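Local coordinates for protein acetylxylan esterase / glucomannan deacetylase (Cellvibrio japonicus, PDB 2WAA) that removes acetyl groups from acetylated xylan and glucomannan, helping to break down the polysaccharides of the plant cell wall, at residues N236-P240 with G241-R245; S286-G289 with E290-Q294; M56-N60 with G61-I65. All blocks are in the same frame, centred on the assembly; numbering follows the deposited sequence.

Contact 1. Residues N236-P240 with G241-R245; sequences NDFSP and GIPDR. With ACT (acetate ion), chain C.
Apolar packing between F238 and P243 dominates this short turn. P243 CD sits over one face of the phenyl ring, 3.5 Å from the centroid of the F238 ring and only 3° off its normal, a textbook CH-pi contact. The two side chains meet at about a right angle. With CG opposite the carbonyl carbon and beside the backbone N (chi1 -74°), the end of the F238 side chain comes nearer the residues that follow. I242 approaches the ring obliquely, with CG1 4.0 Å from F238 CD2, while A283 and L284 of helix 278-295 also touch the ring.

Backbone polar contacts are slighter: G241 N gives F238 O a weak, strongly bent bond of 3.2 Å. G241, with positive phi, turns the chain out of helix 235-238 and toward helix 245-262 in the SGNH (GDSL-like) hydrolase domain.

N236 points its amide into the active site, where an acetate, probably from the crystallisation liquor, is bound. The inferred transition-state stabiliser and hence a probable oxyanion-hole residue, it donates from ND2 to acetate OXT at 2.9 Å and nearly straight (169°); G186 N, S141 N and H316 NE2 bind the same ion. Next along the chain, the D237 carboxylate accepts from L189 N (OD2) and I190 N (OD1), linking the turn to that loop.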
loop_
_atom_site.group_PDB
_atom_site.type_symbol
_atom_site.label_atom_id
_atom_site.label_comp_id
_atom_site.label_asym_id
_atom_site.label_seq_id
_atom_site.Cartn_x
_atom_site.Cartn_y
_atom_site.Cartn_z
ATOM N N ASN A 236 -5.952 -14.430 -7.290
ATOM C CA ASN A 236 -5.561 -14.648 -8.697
ATOM C C ASN A 236 -5.054 -16.058 -8.941
ATOM O O ASN A 236 -5.182 -16.592 -10.056
ATOM C CB ASN A 236 -4.570 -13.548 -9.136
ATOM C CG ASN A 236 -5.212 -12.174 -9.062
ATOM O OD1 ASN A 236 -6.302 -11.966 -9.634
ATOM N ND2 ASN A 236 -4.594 -11.231 -8.285
ATOM N N ASP A 237 -4.451 -16.673 -7.919
ATOM C CA ASP A 237 -4.047 -18.068 -8.038
ATOM C C ASP A 237 -5.236 -18.975 -8.334
ATOM O O ASP A 237 -5.074 -20.044 -8.955
ATOM C CB ASP A 237 -3.397 -18.571 -6.757
ATOM C CG ASP A 237 -2.095 -17.861 -6.468
ATOM O OD1 ASP A 237 -1.156 -18.011 -7.294
ATOM O OD2 ASP A 237 -2.033 -17.137 -5.442
ATOM N N PHE A 238 -6.407 -18.599 -7.795
ATOM C CA PHE A 238 -7.648 -19.414 -7.940
ATOM C C PHE A 238 -8.514 -19.018 -9.137
ATOM O O PHE A 238 -9.529 -19.675 -9.430
ATOM C CB PHE A 238 -8.484 -19.357 -6.626
ATOM C CG PHE A 238 -7.873 -20.170 -5.524
ATOM C CD1 PHE A 238 -6.621 -19.828 -5.029
ATOM C CD2 PHE A 238 -8.487 -21.302 -5.028
ATOM C CE1 PHE A 238 -6.010 -20.581 -4.029
ATOM C CE2 PHE A 238 -7.905 -22.068 -4.038
ATOM C CZ PHE A 238 -6.654 -21.731 -3.526
ATOM N N SER A 239 -8.115 -17.965 -9.843
ATOM C CA SER A 239 -8.913 -17.499 -10.984
ATOM C C SER A 239 -9.013 -18.522 -12.099
ATOM O O SER A 239 -10.106 -18.758 -12.622
ATOM C CB SER A 239 -8.388 -16.169 -11.511
ATOM O OG SER A 239 -8.582 -15.215 -10.509
ATOM N N PRO A 240 -7.889 -19.151 -12.465
ATOM C CA PRO A 240 -8.033 -20.180 -13.493
ATOM C C PRO A 240 -8.749 -21.441 -13.005
ATOM O O PRO A 240 -9.326 -22.140 -13.833
ATOM C CB PRO A 240 -6.577 -20.547 -13.847
ATOM C CG PRO A 240 -5.725 -19.374 -13.317
ATOM C CD PRO A 240 -6.466 -18.922 -12.099
ATOM N N GLY A 241 -8.705 -21.730 -11.700
ATOM C CA GLY A 241 -9.215 -22.968 -11.121
ATOM C C GLY A 241 -8.493 -23.112 -9.779
ATOM O O GLY A 241 -7.597 -22.321 -9.455
ATOM N N ILE A 242 -8.854 -24.098 -8.977
ATOM C CA ILE A 242 -8.140 -24.303 -7.721
ATOM C C ILE A 242 -6.779 -24.877 -8.024
ATOM O O ILE A 242 -6.708 -25.922 -8.683
ATOM C CB ILE A 242 -8.930 -25.282 -6.835
ATOM C CG1 ILE A 242 -10.248 -24.629 -6.406
ATOM C CG2 ILE A 242 -8.090 -25.767 -5.657
ATOM C CD1 ILE A 242 -11.251 -25.614 -5.707
ATOM N N PRO A 243 -5.673 -24.236 -7.551
ATOM C CA PRO A 243 -4.342 -24.795 -7.870
ATOM C C PRO A 243 -4.004 -26.071 -7.105
ATOM O O PRO A 243 -4.583 -26.362 -6.058
ATOM C CB PRO A 243 -3.357 -23.668 -7.446
ATOM C CG PRO A 243 -4.124 -22.827 -6.404
ATOM C CD PRO A 243 -5.578 -22.919 -6.832
ATOM N N ASP A 244 -3.062 -26.839 -7.628
ATOM C CA ASP A 244 -2.587 -28.040 -6.950
ATOM C C ASP A 244 -2.272 -27.824 -5.446
ATOM O O ASP A 244 -1.448 -26.950 -5.089
ATOM C CB ASP A 244 -1.319 -28.555 -7.659
ATOM C CG ASP A 244 -0.767 -29.779 -7.000
ATOM O OD1 ASP A 244 -1.515 -30.783 -6.929
ATOM O OD2 ASP A 244 0.393 -29.766 -6.529
ATOM N N ARG A 245 -2.869 -28.644 -4.585
ATOM C CA ARG A 245 -2.735 -28.472 -3.141
ATOM C C ARG A 245 -1.302 -28.559 -2.631
ATOM O O ARG A 245 -0.817 -27.623 -1.951
ATOM C CB ARG A 245 -3.659 -29.446 -2.406
ATOM C CG ARG A 245 -3.421 -29.546 -0.936
ATOM C CD ARG A 245 -4.534 -30.407 -0.229
ATOM N NE ARG A 245 -4.615 -29.991 1.153
ATOM C CZ ARG A 245 -5.628 -29.323 1.722
ATOM N NH1 ARG A 245 -6.757 -29.044 1.080
ATOM N NH2 ARG A 245 -5.504 -28.962 2.988
HETATM C C ACT C . -6.949 -8.813 -8.401
HETATM O O ACT C . -7.477 -8.374 -9.483
HETATM O OXT ACT C . -5.724 -8.584 -8.268
HETATM C CH3 ACT C . -7.714 -9.551 -7.335
#

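Contact 2. Residues S286-G289 with E290-Q294; sequences SYIG and ETRQQ
Y287 and T291 make a local i to i+4 contact, one turn apart along helix 278-295, the helix of a beta-alpha-beta crossover between parallel strands 267-270 and 300-302 in the SGNH hydrolase domain. The general principle is the alpha-helical repeat: E290 N likewise bonds to S286 O, R292 N to I288 O and Q293 N to G289 O.

Side chains divide according to the helix face they occupy. On the sheet side, I288 and R292 cross obliquely, the methyl CG2 of I288 lying 4.2 Å from R292 CD. This is a loose contact between an aliphatic branch and the carbon part of an arginine; both residues also touch L270 and Y302 of the flanking strands. The first torsion of R292 sets CG beside its own backbone N, bringing R292 CG to 3.3 Å from I288 O. In the conformer described, one of two, a bend at chi3 (50°) then turns the arginine, and its NE bonds to V300 O.

Toward helix 245-262, the polar ends find partners on or next to that helix. E290 extends away from its own turn to a salt bridge with R245, whose NH2 is also bonded to S286 OG, and the Y287 hydroxyl is bonded to P243 O.

At the buried T291, the hydroxyl adds a second bond to the helical one. Y287 O accepts T291 N at 2.8 Å, with the amide tilted from the carbonyl plane, and the hydroxyl, lying beside its own backbone N, donates to the same oxygen. T291 OG1 stands 2.8 Å from Y287 O and 41° out of the carbonyl plane.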
loop_
_atom_site.group_PDB
_atom_site.type_symbol
_atom_site.label_atom_id
_atom_site.label_comp_id
_atom_site.label_asym_id
_atom_site.label_seq_id
_atom_site.Cartn_x
_atom_site.Cartn_y
_atom_site.Cartn_z
ATOM N N SER A 286 -8.535 -23.896 3.515
ATOM C CA SER A 286 -7.992 -25.198 3.842
ATOM C C SER A 286 -6.474 -25.182 3.666
ATOM O O SER A 286 -5.747 -25.649 4.530
ATOM C CB SER A 286 -8.581 -26.275 2.914
ATOM O OG SER A 286 -8.144 -27.525 3.393
ATOM N N TYR A 287 -6.019 -24.618 2.547
ATOM C CA TYR A 287 -4.594 -24.571 2.232
ATOM C C TYR A 287 -3.848 -23.728 3.293
ATOM O O TYR A 287 -2.748 -24.072 3.730
ATOM C CB TYR A 287 -4.402 -23.948 0.858
ATOM C CG TYR A 287 -4.797 -24.799 -0.341
ATOM C CD1 TYR A 287 -5.466 -26.032 -0.189
ATOM C CD2 TYR A 287 -4.551 -24.340 -1.635
ATOM C CE1 TYR A 287 -5.831 -26.809 -1.324
ATOM C CE2 TYR A 287 -4.913 -25.117 -2.785
ATOM C CZ TYR A 287 -5.522 -26.354 -2.602
ATOM O OH TYR A 287 -5.900 -27.061 -3.729
ATOM N N ILE A 288 -4.464 -22.633 3.724
ATOM C CA ILE A 288 -3.877 -21.826 4.768
ATOM C C ILE A 288 -3.749 -22.634 6.069
ATOM O O ILE A 288 -2.725 -22.555 6.769
ATOM C CB ILE A 288 -4.712 -20.513 5.002
ATOM C CG1 ILE A 288 -4.411 -19.542 3.845
ATOM C CG2 ILE A 288 -4.372 -19.895 6.413
ATOM C CD1 ILE A 288 -5.418 -18.365 3.732
ATOM N N GLY A 289 -4.791 -23.386 6.421
ATOM C CA GLY A 289 -4.721 -24.145 7.664
ATOM C C GLY A 289 -3.571 -25.149 7.550
ATOM O O GLY A 289 -2.837 -25.368 8.496
ATOM N N GLU A 290 -3.410 -25.784 6.398
ATOM C CA GLU A 290 -2.357 -26.782 6.282
ATOM C C GLU A 290 -0.979 -26.107 6.222
ATOM O O GLU A 290 0.006 -26.659 6.703
ATOM C CB GLU A 290 -2.555 -27.685 5.057
ATOM C CG GLU A 290 -1.638 -28.874 5.065
ATOM C CD GLU A 290 -2.017 -29.953 4.005
ATOM O OE1 GLU A 290 -3.187 -30.009 3.572
ATOM O OE2 GLU A 290 -1.110 -30.723 3.593
ATOM N N THR A 291 -0.905 -24.938 5.606
ATOM C CA THR A 291 0.365 -24.155 5.650
ATOM C C THR A 291 0.772 -23.893 7.082
ATOM O O THR A 291 1.941 -24.043 7.470
ATOM C CB THR A 291 0.165 -22.855 4.867
ATOM O OG1 THR A 291 -0.142 -23.206 3.489
ATOM C CG2 THR A 291 1.399 -21.894 4.981
ATOM N N ARG A 292 -0.171 -23.445 7.896
ATOM C CA ARG A 292 0.152 -23.168 9.282
ATOM C C ARG A 292 0.586 -24.451 10.008
ATOM O O ARG A 292 1.489 -24.434 10.843
ATOM C CB ARG A 292 -1.013 -22.460 9.979
ATOM C CG ARG A 292 -1.322 -21.103 9.335
ATOM C CD ARG A 292 -2.412 -20.306 10.061
ATOM N NE ARG A 292 -2.164 -20.220 11.491
ATOM C CZ ARG A 292 -2.693 -21.040 12.385
ATOM N NH1 ARG A 292 -3.519 -21.991 11.988
ATOM N NH2 ARG A 292 -2.401 -20.912 13.669
ATOM N N GLN A 293 -0.078 -25.558 9.704
ATOM C CA GLN A 293 0.310 -26.829 10.316
ATOM C C GLN A 293 1.766 -27.182 9.983
ATOM O O GLN A 293 2.563 -27.527 10.878
ATOM C CB GLN A 293 -0.684 -27.944 9.923
ATOM C CG GLN A 293 -0.245 -29.318 10.444
ATOM C CD GLN A 293 -1.401 -30.294 10.549
ATOM O OE1 GLN A 293 -2.493 -29.933 11.003
ATOM N NE2 GLN A 293 -1.164 -31.543 10.158
ATOM N N GLN A 294 2.142 -27.044 8.718
ATOM C CA GLN A 294 3.531 -27.303 8.308
ATOM C C GLN A 294 4.541 -26.325 8.894
ATOM O O GLN A 294 5.662 -26.721 9.215
ATOM C CB GLN A 294 3.685 -27.288 6.799
ATOM C CG GLN A 294 2.808 -28.317 6.117
ATOM C CD GLN A 294 3.196 -28.545 4.689
ATOM O OE1 GLN A 294 4.023 -27.806 4.126
ATOM N NE2 GLN A 294 2.598 -29.567 4.079
#

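Contact 3. Residues M56-N60 with G61-I65; sequences MQSSN and GNSWI
M56 and I65 reach toward each other tip to tip between strands 51-58 and 63-69, away from the connecting loop, the thioether sulfur M56 SD lying 3.8 Å from the methyl I65 CD1. The methionine is bent at chi3 (75°), with M56 CE 4.1 Å from I65 CD1. L79 of strand 75-79 touches both side chains, and L114 touches M56.

Nearer the bend, S58 and S63 face one another, with the methylene S58 CB 3.4 Å from S63 OG. Their hydroxyls do not meet directly. S58 OG is set between its backbone N and carbonyl carbon (chi1 72°), a placing that points it toward the G61 amide; it accepts a weak bond from G61 N at 3.0 Å and is also bonded to L79 O. S63 OG bonds instead to a water at 2.7 Å.

That water is the hub of the bend. It accepts from the backbone amides N60 N and N62 N, each 3.0 Å away from the water oxygen, and gives S58 OG a weak bond, so one solvent molecule engages groups on both limbs of the loop.

N60 turns its side chain outward to H109 O, while G61 takes a positive phi at the bend. A loop bridged by one water thus connects successive strands of two antiparallel sheets in the CE2 N-terminal domain, consistent with a galactose-binding-like beta sandwich.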
loop_
_atom_site.group_PDB
_atom_site.type_symbol
_atom_site.label_atom_id
_atom_site.label_comp_id
_atom_site.label_asym_id
_atom_site.label_seq_id
_atom_site.Cartn_x
_atom_site.Cartn_y
_atom_site.Cartn_z
ATOM N N MET A 56 7.010 17.261 -9.357
ATOM C CA MET A 56 6.641 15.855 -9.446
ATOM C C MET A 56 6.526 15.420 -10.888
ATOM O O MET A 56 6.453 16.246 -11.791
ATOM C CB MET A 56 5.302 15.593 -8.733
ATOM C CG MET A 56 5.298 16.150 -7.320
ATOM S SD MET A 56 3.854 15.618 -6.389
ATOM C CE MET A 56 4.311 13.910 -6.033
ATOM N N GLN A 57 6.517 14.103 -11.097
ATOM C CA GLN A 57 6.373 13.523 -12.445
ATOM C C GLN A 57 5.944 12.072 -12.246
ATOM O O GLN A 57 6.269 11.493 -11.198
ATOM C CB GLN A 57 7.707 13.613 -13.215
ATOM C CG GLN A 57 8.892 12.969 -12.544
ATOM C CD GLN A 57 10.218 13.013 -13.390
ATOM O OE1 GLN A 57 10.292 13.613 -14.467
ATOM N NE2 GLN A 57 11.251 12.372 -12.874
ATOM N N SER A 58 5.278 11.464 -13.228
ATOM C CA SER A 58 5.022 10.022 -13.165
ATOM C C SER A 58 5.606 9.383 -14.437
ATOM O O SER A 58 5.872 10.097 -15.415
ATOM C CB SER A 58 3.539 9.721 -13.033
ATOM O OG SER A 58 2.864 9.992 -14.253
ATOM N N SER A 59 5.842 8.081 -14.444
ATOM C CA SER A 59 6.562 7.512 -15.576
ATOM C C SER A 59 5.727 7.437 -16.830
ATOM O O SER A 59 6.293 7.518 -17.945
ATOM C CB SER A 59 7.095 6.124 -15.256
ATOM O OG SER A 59 6.019 5.342 -14.813
ATOM N N ASN A 60 4.412 7.261 -16.678
ATOM C CA ASN A 60 3.525 7.079 -17.839
ATOM C C ASN A 60 2.388 8.076 -17.911
ATOM O O ASN A 60 1.466 7.888 -18.719
ATOM C CB ASN A 60 2.839 5.693 -17.815
ATOM C CG ASN A 60 3.809 4.558 -17.775
ATOM O OD1 ASN A 60 4.799 4.515 -18.531
ATOM N ND2 ASN A 60 3.525 3.590 -16.903
ATOM N N GLY A 61 2.381 9.068 -17.023
ATOM C CA GLY A 61 1.344 10.071 -17.018
ATOM C C GLY A 61 -0.010 9.486 -16.652
ATOM O O GLY A 61 -1.061 10.031 -17.009
ATOM N N ASN A 62 0.016 8.365 -15.923
ATOM C CA ASN A 62 -1.205 7.651 -15.606
ATOM C C ASN A 62 -1.329 7.385 -14.093
ATOM O O ASN A 62 -2.023 6.446 -13.680
ATOM C CB ASN A 62 -1.146 6.325 -16.392
ATOM C CG ASN A 62 -2.495 5.657 -16.540
ATOM O OD1 ASN A 62 -3.526 6.307 -16.460
ATOM N ND2 ASN A 62 -2.480 4.332 -16.829
ATOM N N SER A 63 -0.627 8.184 -13.293
ATOM C CA SER A 63 -0.550 7.979 -11.822
ATOM C C SER A 63 -1.300 9.082 -11.036
ATOM O O SER A 63 -1.257 10.267 -11.384
ATOM C CB SER A 63 0.905 7.960 -11.341
ATOM O OG SER A 63 1.674 7.002 -12.054
ATOM N N TRP A 64 -1.961 8.692 -9.947
ATOM C CA TRP A 64 -2.725 9.657 -9.171
ATOM C C TRP A 64 -2.180 9.758 -7.761
ATOM O O TRP A 64 -1.716 8.749 -7.154
ATOM C CB TRP A 64 -4.203 9.214 -9.056
ATOM C CG TRP A 64 -4.971 9.321 -10.398
ATOM C CD1 TRP A 64 -4.949 8.438 -11.462
ATOM C CD2 TRP A 64 -5.878 10.380 -10.774
ATOM N NE1 TRP A 64 -5.795 8.885 -12.450
ATOM C CE2 TRP A 64 -6.378 10.067 -12.060
ATOM C CE3 TRP A 64 -6.352 11.536 -10.118
ATOM C CZ2 TRP A 64 -7.287 10.895 -12.731
ATOM C CZ3 TRP A 64 -7.273 12.359 -10.767
ATOM C CH2 TRP A 64 -7.728 12.042 -12.073
ATOM N N ILE A 65 -2.285 10.960 -7.219
ATOM C CA ILE A 65 -1.988 11.190 -5.816
ATOM C C ILE A 65 -3.165 11.938 -5.163
ATOM O O ILE A 65 -3.960 12.604 -5.856
ATOM C CB ILE A 65 -0.706 12.031 -5.654
ATOM C CG1 ILE A 65 -0.890 13.421 -6.332
ATOM C CG2 ILE A 65 0.530 11.234 -6.212
ATOM C CD1 ILE A 65 0.239 14.407 -6.049
HETATM O O HOH W 1 2.243 6.799 -14.707
#

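In the fold
From the N terminus, contact 3 comes first, closing the short loop that carries the chain from strand 51-58 to strand 63-69 in the CE2 N-terminal domain. Contact 1 follows in the hydrolase domain, closing the turn between helices 235-238 and 245-262, and contact 2 comes last, within helix 278-295. The three lie in series, with none nested or crossed. Contacts 1 and 2 touch, with about 16 Å between centres: the R245-E290 and P243-Y287 pairs join them, tying the start of helix 245-262 to helix 278-295. Contact 3 stands apart, its centre about 33 Å from that of contact 1 and about 40 Å from that of contact 2.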